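Local coordinates for protein UTP-glucose-1-phosphate uridylyltransferase 2 (Trypanosoma brucei, PDB 3GUE) that probably catalyses the reaction of UTP with glucose 1-phosphate to give UDP-glucose and diphosphate, and is seen here with UDP-glucose bound, at residues M131-S135 with T183-P188; P327-K333 with V345-A351. All blocks are in the same frame, centred on the assembly; numbering follows the deposited sequence.

Interaction 1: M131-S135 with T183-P188. With UPG (uridine-5'-diphosphate-glucose), chain C.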
loop_
_atom_site.group_PDB
_atom_site.type_symbol
_atom_site.label_atom_id
_atom_site.label_comp_id
_atom_site.label_asym_id
_atom_site.label_seq_id
_atom_site.Cartn_x
_atom_site.Cartn_y
_atom_site.Cartn_z
ATOM N N MET A 131 8.079 -7.688 4.606
ATOM C CA MET A 131 6.987 -8.381 5.242
ATOM C C MET A 131 6.218 -9.151 4.185
ATOM O O MET A 131 5.510 -8.565 3.338
ATOM C CB MET A 131 6.071 -7.428 5.993
ATOM C CG MET A 131 5.032 -8.154 6.860
ATOM S SD MET A 131 4.163 -7.067 7.980
ATOM C CE MET A 131 2.812 -6.441 6.941
ATOM N N ASN A 132 6.331 -10.473 4.279
ATOM C CA ASN A 132 5.691 -11.383 3.336
ATOM C C ASN A 132 4.503 -12.084 3.977
ATOM O O ASN A 132 4.398 -12.107 5.179
ATOM C CB ASN A 132 6.724 -12.362 2.760
ATOM C CG ASN A 132 7.911 -11.638 2.064
ATOM O OD1 ASN A 132 7.754 -10.555 1.542
ATOM N ND2 ASN A 132 9.079 -12.240 2.085
ATOM N N SER A 133 3.568 -12.564 3.162
ATOM C CA SER A 133 2.463 -13.408 3.613
ATOM C C SER A 133 2.628 -14.816 3.016
ATOM O O SER A 133 3.564 -15.059 2.235
ATOM C CB SER A 133 1.143 -12.813 3.123
ATOM O OG SER A 133 1.099 -12.863 1.695
ATOM N N PHE A 134 1.708 -15.727 3.361
ATOM C CA PHE A 134 1.699 -17.080 2.801
ATOM C C PHE A 134 1.689 -17.056 1.254
ATOM O O PHE A 134 2.251 -17.951 0.616
ATOM C CB PHE A 134 0.530 -17.934 3.380
ATOM C CG PHE A 134 -0.864 -17.468 2.957
ATOM C CD1 PHE A 134 -1.577 -18.145 1.960
ATOM C CD2 PHE A 134 -1.474 -16.367 3.573
ATOM C CE1 PHE A 134 -2.855 -17.708 1.560
ATOM C CE2 PHE A 134 -2.756 -15.930 3.187
ATOM C CZ PHE A 134 -3.440 -16.601 2.182
ATOM N N SER A 135 1.077 -16.017 0.680
ATOM C CA SER A 135 0.861 -15.877 -0.769
ATOM C C SER A 135 2.058 -15.286 -1.539
ATOM O O SER A 135 2.163 -15.433 -2.761
ATOM C CB SER A 135 -0.347 -14.972 -1.024
ATOM O OG SER A 135 -1.570 -15.573 -0.623
ATOM N N THR A 183 -6.659 -22.389 -0.770
ATOM C CA THR A 183 -5.830 -21.188 -0.660
ATOM C C THR A 183 -6.697 -19.906 -0.599
ATOM O O THR A 183 -6.376 -18.985 0.129
ATOM C CB THR A 183 -4.804 -21.194 -1.837
ATOM O OG1 THR A 183 -3.868 -22.271 -1.641
ATOM C CG2 THR A 183 -4.060 -19.891 -2.000
ATOM N N CYS A 184 -7.816 -19.885 -1.327
ATOM C CA CYS A 184 -8.780 -18.784 -1.298
ATOM C C CYS A 184 -9.521 -18.621 0.030
ATOM O O CYS A 184 -10.236 -17.624 0.185
ATOM C CB CYS A 184 -9.824 -18.926 -2.414
ATOM S SG CYS A 184 -9.146 -18.759 -4.086
ATOM N N GLU A 185 -9.362 -19.582 0.960
ATOM C CA GLU A 185 -10.034 -19.576 2.281
ATOM C C GLU A 185 -9.381 -18.615 3.311
ATOM O O GLU A 185 -9.901 -18.420 4.423
ATOM C CB GLU A 185 -10.088 -20.995 2.866
ATOM C CG GLU A 185 -10.908 -22.028 2.040
ATOM C CD GLU A 185 -10.784 -23.475 2.538
ATOM O OE1 GLU A 185 -10.091 -23.747 3.554
ATOM O OE2 GLU A 185 -11.383 -24.352 1.890
ATOM N N TRP A 186 -8.244 -18.037 2.927
ATOM C CA TRP A 186 -7.377 -17.284 3.827
ATOM C C TRP A 186 -7.008 -15.929 3.239
ATOM O O TRP A 186 -6.874 -15.831 2.023
ATOM C CB TRP A 186 -6.064 -18.048 4.020
ATOM C CG TRP A 186 -6.248 -19.299 4.731
ATOM C CD1 TRP A 186 -6.486 -20.533 4.183
ATOM C CD2 TRP A 186 -6.220 -19.477 6.146
ATOM N NE1 TRP A 186 -6.598 -21.468 5.181
ATOM C CE2 TRP A 186 -6.439 -20.852 6.394
ATOM C CE3 TRP A 186 -6.023 -18.605 7.232
ATOM C CZ2 TRP A 186 -6.484 -21.381 7.682
ATOM C CZ3 TRP A 186 -6.070 -19.122 8.514
ATOM C CH2 TRP A 186 -6.276 -20.519 8.731
ATOM N N VAL A 187 -6.806 -14.927 4.101
ATOM C CA VAL A 187 -6.145 -13.640 3.714
ATOM C C VAL A 187 -5.202 -13.120 4.790
ATOM O O VAL A 187 -5.515 -13.258 5.961
ATOM C CB VAL A 187 -7.130 -12.487 3.452
ATOM C CG1 VAL A 187 -7.667 -12.558 2.055
ATOM C CG2 VAL A 187 -8.248 -12.453 4.492
ATOM N N PRO A 188 -4.081 -12.464 4.383
ATOM C CA PRO A 188 -3.246 -11.721 5.345
ATOM C C PRO A 188 -4.134 -10.623 5.947
ATOM O O PRO A 188 -4.933 -10.036 5.208
ATOM C CB PRO A 188 -2.136 -11.105 4.466
ATOM C CG PRO A 188 -2.689 -11.112 3.066
ATOM C CD PRO A 188 -3.543 -12.360 3.013
HETATM N N1 UPG C . 0.203 -5.530 2.388
HETATM C C2 UPG C . 0.800 -6.402 3.321
HETATM N N3 UPG C . -0.046 -7.170 4.102
HETATM C C4 UPG C . -1.416 -7.116 4.008
HETATM C C5 UPG C . -2.018 -6.239 3.097
HETATM C C6 UPG C . -1.221 -5.438 2.285
HETATM O O2 UPG C . 2.022 -6.547 3.470
HETATM O O4 UPG C . -2.072 -7.862 4.747
HETATM C C1C UPG C . 1.072 -4.671 1.520
HETATM C C2C UPG C . 0.822 -4.594 0.011
HETATM O O2C UPG C . 1.419 -5.710 -0.664
HETATM C C3C UPG C . 1.567 -3.301 -0.311
HETATM C C4C UPG C . 1.245 -2.430 0.892
HETATM O O4C UPG C . 0.871 -3.322 1.976
HETATM O O3C UPG C . 2.970 -3.561 -0.309
HETATM C C5C UPG C . 0.028 -1.488 0.616
HETATM O O5C UPG C . -1.191 -2.165 0.466
HETATM P PA UPG C . -2.260 -1.715 -0.657
HETATM O O1A UPG C . -1.460 -1.560 -1.905
HETATM O O2A UPG C . -3.446 -2.579 -0.660
HETATM O O3A UPG C . -2.661 -0.203 -0.145
HETATM P PB UPG C . -3.862 0.210 0.873
HETATM O O1B UPG C . -3.725 -0.600 2.095
HETATM O O2B UPG C . -5.177 0.264 0.161
HETATM O O3B UPG C . -3.464 1.748 1.100
HETATM C "C1'" UPG C . -2.198 2.060 1.789
HETATM C "C2'" UPG C . -2.508 2.863 3.045
HETATM C "C3'" UPG C . -3.274 4.109 2.617
HETATM C "C4'" UPG C . -2.391 4.935 1.668
HETATM C "C5'" UPG C . -1.971 4.080 0.445
HETATM C "C6'" UPG C . -0.866 4.759 -0.322
HETATM O "O2'" UPG C . -3.310 2.102 3.967
HETATM O "O3'" UPG C . -3.669 4.829 3.772
HETATM O "O4'" UPG C . -3.077 6.098 1.231
HETATM O "O5'" UPG C . -1.412 2.793 0.828
HETATM O "O6'" UPG C . -0.761 4.166 -1.618
#
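The ring of F134 reaches from the loop after strand 128-132 to W186 and P188, at the uridine end of the UDP-glucose pocket in this GT-A-like nucleotidyltransferase fold. Strand 128-132 belongs to the mixed central sheet, and strand 186-187 is an outermost strand of the smaller antiparallel sheet, so the contact bridges the two. The meeting is apolar. F134 CZ comes to 3.5 Å from W186 CB, and F134 CE2 to 3.7 Å from P188 CD, both oblique to the phenyl plane. At the edge of that ring stand the carbonyl oxygen of T183 and the carbonyl carbon of V187. The F134 torsion (chi1 68°) sets CG between its own backbone N and carbonyl carbon, and this sends the ring out toward the second segment. Its side chain crosses those of W186 and P188 at about a right angle. On one face of the phenyl lies S135 OG, 3.3 Å above the plane and displaced toward the rim. Of the W186 side chain it is CB that meets F134, with the W186 carbonyl oxygen equally near F134 CZ; the indole leads away. R164 makes cation-pi contacts with both aromatics.

Nearer the nucleotide, S133 CB lies 3.9 Å from P188 CB. The S133 hydroxyl is engaged with G84 O, beside the nucleotide, and also receives a weak bond from S135 N. M131, two residues before S133 on strand 128-132, extends its thioether to the base; the bend at chi3 (86°) brings M131 CE within 3.6 Å of UPG O2. The proline approaches the other carbonyl of the uracil, with P188 CB 3.3 Å from UPG O4.

Interaction 2: P327-K333 with V345-A351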
loop_
_atom_site.group_PDB
_atom_site.type_symbol
_atom_site.label_atom_id
_atom_site.label_comp_id
_atom_site.label_asym_id
_atom_site.label_seq_id
_atom_site.Cartn_x
_atom_site.Cartn_y
_atom_site.Cartn_z
ATOM N N PRO A 327 -8.421 0.007 14.470
ATOM C CA PRO A 327 -9.805 -0.198 13.998
ATOM C C PRO A 327 -9.927 -1.274 12.917
ATOM O O PRO A 327 -9.163 -1.280 11.921
ATOM C CB PRO A 327 -10.214 1.175 13.458
ATOM C CG PRO A 327 -8.959 1.876 13.173
ATOM C CD PRO A 327 -7.881 1.310 14.060
ATOM N N VAL A 328 -10.874 -2.193 13.126
ATOM C CA VAL A 328 -11.038 -3.305 12.206
ATOM C C VAL A 328 -11.835 -2.804 11.009
ATOM O O VAL A 328 -12.789 -2.050 11.169
ATOM C CB VAL A 328 -11.729 -4.528 12.847
ATOM C CG1 VAL A 328 -13.171 -4.186 13.347
ATOM C CG2 VAL A 328 -11.745 -5.695 11.861
ATOM N N MET A 329 -11.402 -3.206 9.811
ATOM C CA MET A 329 -12.099 -2.845 8.591
ATOM C C MET A 329 -12.731 -4.139 8.094
ATOM O O MET A 329 -12.075 -5.175 8.047
ATOM C CB MET A 329 -11.115 -2.288 7.547
ATOM C CG MET A 329 -10.145 -1.221 8.093
ATOM S SD MET A 329 -9.248 -0.332 6.800
ATOM C CE MET A 329 -8.088 -1.575 6.204
ATOM N N ARG A 330 -14.006 -4.068 7.737
ATOM C CA ARG A 330 -14.786 -5.260 7.421
ATOM C C ARG A 330 -15.024 -5.225 5.932
ATOM O O ARG A 330 -15.946 -4.566 5.458
ATOM C CB ARG A 330 -16.102 -5.250 8.212
ATOM C CG ARG A 330 -16.944 -6.534 8.116
ATOM C CD ARG A 330 -18.397 -6.237 8.413
ATOM N NE ARG A 330 -18.964 -5.289 7.455
ATOM C CZ ARG A 330 -20.256 -4.975 7.365
ATOM N NH1 ARG A 330 -21.158 -5.555 8.159
ATOM N NH2 ARG A 330 -20.655 -4.083 6.467
ATOM N N ASN A 331 -14.149 -5.910 5.211
ATOM C CA ASN A 331 -14.051 -5.836 3.756
ATOM C C ASN A 331 -14.837 -6.950 3.048
ATOM O O ASN A 331 -14.417 -8.105 3.068
ATOM C CB ASN A 331 -12.554 -5.907 3.353
ATOM C CG ASN A 331 -12.237 -5.162 2.069
ATOM O OD1 ASN A 331 -13.068 -4.453 1.510
ATOM N ND2 ASN A 331 -11.005 -5.303 1.612
ATOM N N PRO A 332 -15.965 -6.603 2.394
ATOM C CA PRO A 332 -16.817 -7.618 1.767
ATOM C C PRO A 332 -16.230 -8.019 0.413
ATOM O O PRO A 332 -15.784 -7.150 -0.339
ATOM C CB PRO A 332 -18.143 -6.872 1.584
ATOM C CG PRO A 332 -17.700 -5.452 1.300
ATOM C CD PRO A 332 -16.491 -5.235 2.175
ATOM N N LYS A 333 -16.212 -9.317 0.121
ATOM C CA LYS A 333 -15.651 -9.881 -1.111
ATOM C C LYS A 333 -16.410 -11.166 -1.430
ATOM O O LYS A 333 -17.280 -11.585 -0.681
ATOM C CB LYS A 333 -14.170 -10.278 -0.928
ATOM C CG LYS A 333 -13.152 -9.167 -0.661
ATOM C CD LYS A 333 -12.868 -8.331 -1.859
ATOM C CE LYS A 333 -11.907 -7.183 -1.496
ATOM N NZ LYS A 333 -11.862 -6.167 -2.579
ATOM N N VAL A 345 -18.128 -13.171 1.403
ATOM C CA VAL A 345 -17.344 -13.222 2.635
ATOM C C VAL A 345 -16.973 -11.832 3.132
ATOM O O VAL A 345 -17.225 -10.820 2.469
ATOM C CB VAL A 345 -16.036 -14.104 2.515
ATOM C CG1 VAL A 345 -16.403 -15.587 2.268
ATOM C CG2 VAL A 345 -15.081 -13.584 1.435
ATOM N N TYR A 346 -16.358 -11.806 4.305
ATOM C CA TYR A 346 -15.837 -10.592 4.889
ATOM C C TYR A 346 -14.372 -10.849 5.241
ATOM O O TYR A 346 -14.052 -11.850 5.881
ATOM C CB TYR A 346 -16.601 -10.217 6.165
ATOM C CG TYR A 346 -18.018 -9.678 6.026
ATOM C CD1 TYR A 346 -18.310 -8.590 5.199
ATOM C CD2 TYR A 346 -19.059 -10.201 6.824
ATOM C CE1 TYR A 346 -19.629 -8.065 5.116
ATOM C CE2 TYR A 346 -20.365 -9.688 6.757
ATOM C CZ TYR A 346 -20.646 -8.632 5.903
ATOM O OH TYR A 346 -21.936 -8.146 5.827
ATOM N N GLN A 347 -13.489 -9.950 4.790
ATOM C CA GLN A 347 -12.098 -9.947 5.212
ATOM C C GLN A 347 -11.878 -8.887 6.295
ATOM O O GLN A 347 -12.123 -7.694 6.094
ATOM C CB GLN A 347 -11.171 -9.766 4.009
ATOM C CG GLN A 347 -11.530 -10.748 2.870
ATOM C CD GLN A 347 -10.785 -10.534 1.559
ATOM O OE1 GLN A 347 -10.887 -11.363 0.664
ATOM N NE2 GLN A 347 -10.054 -9.434 1.433
ATOM N N LEU A 348 -11.468 -9.357 7.472
ATOM C CA LEU A 348 -11.188 -8.486 8.601
ATOM C C LEU A 348 -9.703 -8.088 8.498
ATOM O O LEU A 348 -8.837 -8.944 8.380
ATOM C CB LEU A 348 -11.480 -9.200 9.916
ATOM C CG LEU A 348 -12.863 -9.803 10.155
ATOM C CD1 LEU A 348 -12.992 -10.218 11.611
ATOM C CD2 LEU A 348 -13.998 -8.881 9.768
ATOM N N GLU A 349 -9.437 -6.783 8.498
ATOM C CA GLU A 349 -8.112 -6.247 8.186
ATOM C C GLU A 349 -7.890 -4.970 8.972
ATOM O O GLU A 349 -8.851 -4.235 9.233
ATOM C CB GLU A 349 -8.014 -5.881 6.701
ATOM C CG GLU A 349 -7.932 -7.045 5.731
ATOM C CD GLU A 349 -8.867 -6.852 4.562
ATOM O OE1 GLU A 349 -9.803 -6.050 4.715
ATOM O OE2 GLU A 349 -8.670 -7.481 3.502
ATOM N N VAL A 350 -6.627 -4.703 9.314
ATOM C CA VAL A 350 -6.198 -3.406 9.859
ATOM C C VAL A 350 -5.117 -2.719 9.011
ATOM O O VAL A 350 -4.394 -3.382 8.253
ATOM C CB VAL A 350 -5.646 -3.548 11.292
ATOM C CG1 VAL A 350 -6.767 -3.709 12.278
ATOM C CG2 VAL A 350 -4.668 -4.736 11.378
ATOM N N ALA A 351 -5.008 -1.390 9.152
ATOM C CA ALA A 351 -4.030 -0.570 8.394
ATOM C C ALA A 351 -2.962 -0.001 9.356
ATOM O O ALA A 351 -3.286 0.522 10.443
ATOM C CB ALA A 351 -4.731 0.539 7.675
HETATM O O HOH W 1 -7.047 -0.174 10.897
#
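M329 and E349, N331 and Q347, and K333 and V345 are the hydrogen-bonded pairs of two antiparallel strands, each joined by two backbone bonds. Those of Q347 N to N331 O (2.7 Å) and V345 N to K333 O are nearly straight at the hydrogen. Between them, L348, Y346 and P332 direct CA-H groups at M329 O, N331 O and V345 O.

Stacking marks the face carrying R330, P332 and Y346. The R330 guanidinium lies flat over the Y346 ring, planes 8° apart and centres 4.5 Å apart, while R330 CD sits over the ring centre at 3.9 Å. The bend at chi3 (61°) folds the chain along the tyrosine.

Polar contacts gather on the N331 side. N331 ND2 gives E349 OE1 a weak bond of 3.4 Å, and Q347 NE2 donates to E349 OE2 on its syn side but tilted about 30° out of the carboxylate plane, so both carboxylate oxygens have an amide partner. The K333 chain crosses that of Q347 at about a right angle, K333 CG packing 3.4 Å from Q347 OE1.

A water takes the amide of A351 and donates to P327 O at 2.6 Å. The arrangement is a beta hairpin whose 329-334 strand is outermost in the four-stranded antiparallel sheet.

Interactions 1 and 2 follow one another along the chain, with centres about 14 Å apart, and share the four-stranded antiparallel sheet: 186-187 forms one outer strand, 329-334 the other, and strands 165-169 and 344-349 lie between. They meet directly where V187 CG1 packs 3.7 Å from Q347 OE1 and P188 O lies 4.3 Å from E349 CG. Interaction 1 borders the uracil of the bound UDP-glucose through M131 and P188. Interaction 2 approaches the same site from its 351 end, where A351 and M329 lie near H191 and E280, both hydrogen-bonded to the ligand. L348 and V350 also line the site of a bound dithiol, probably from crystallisation.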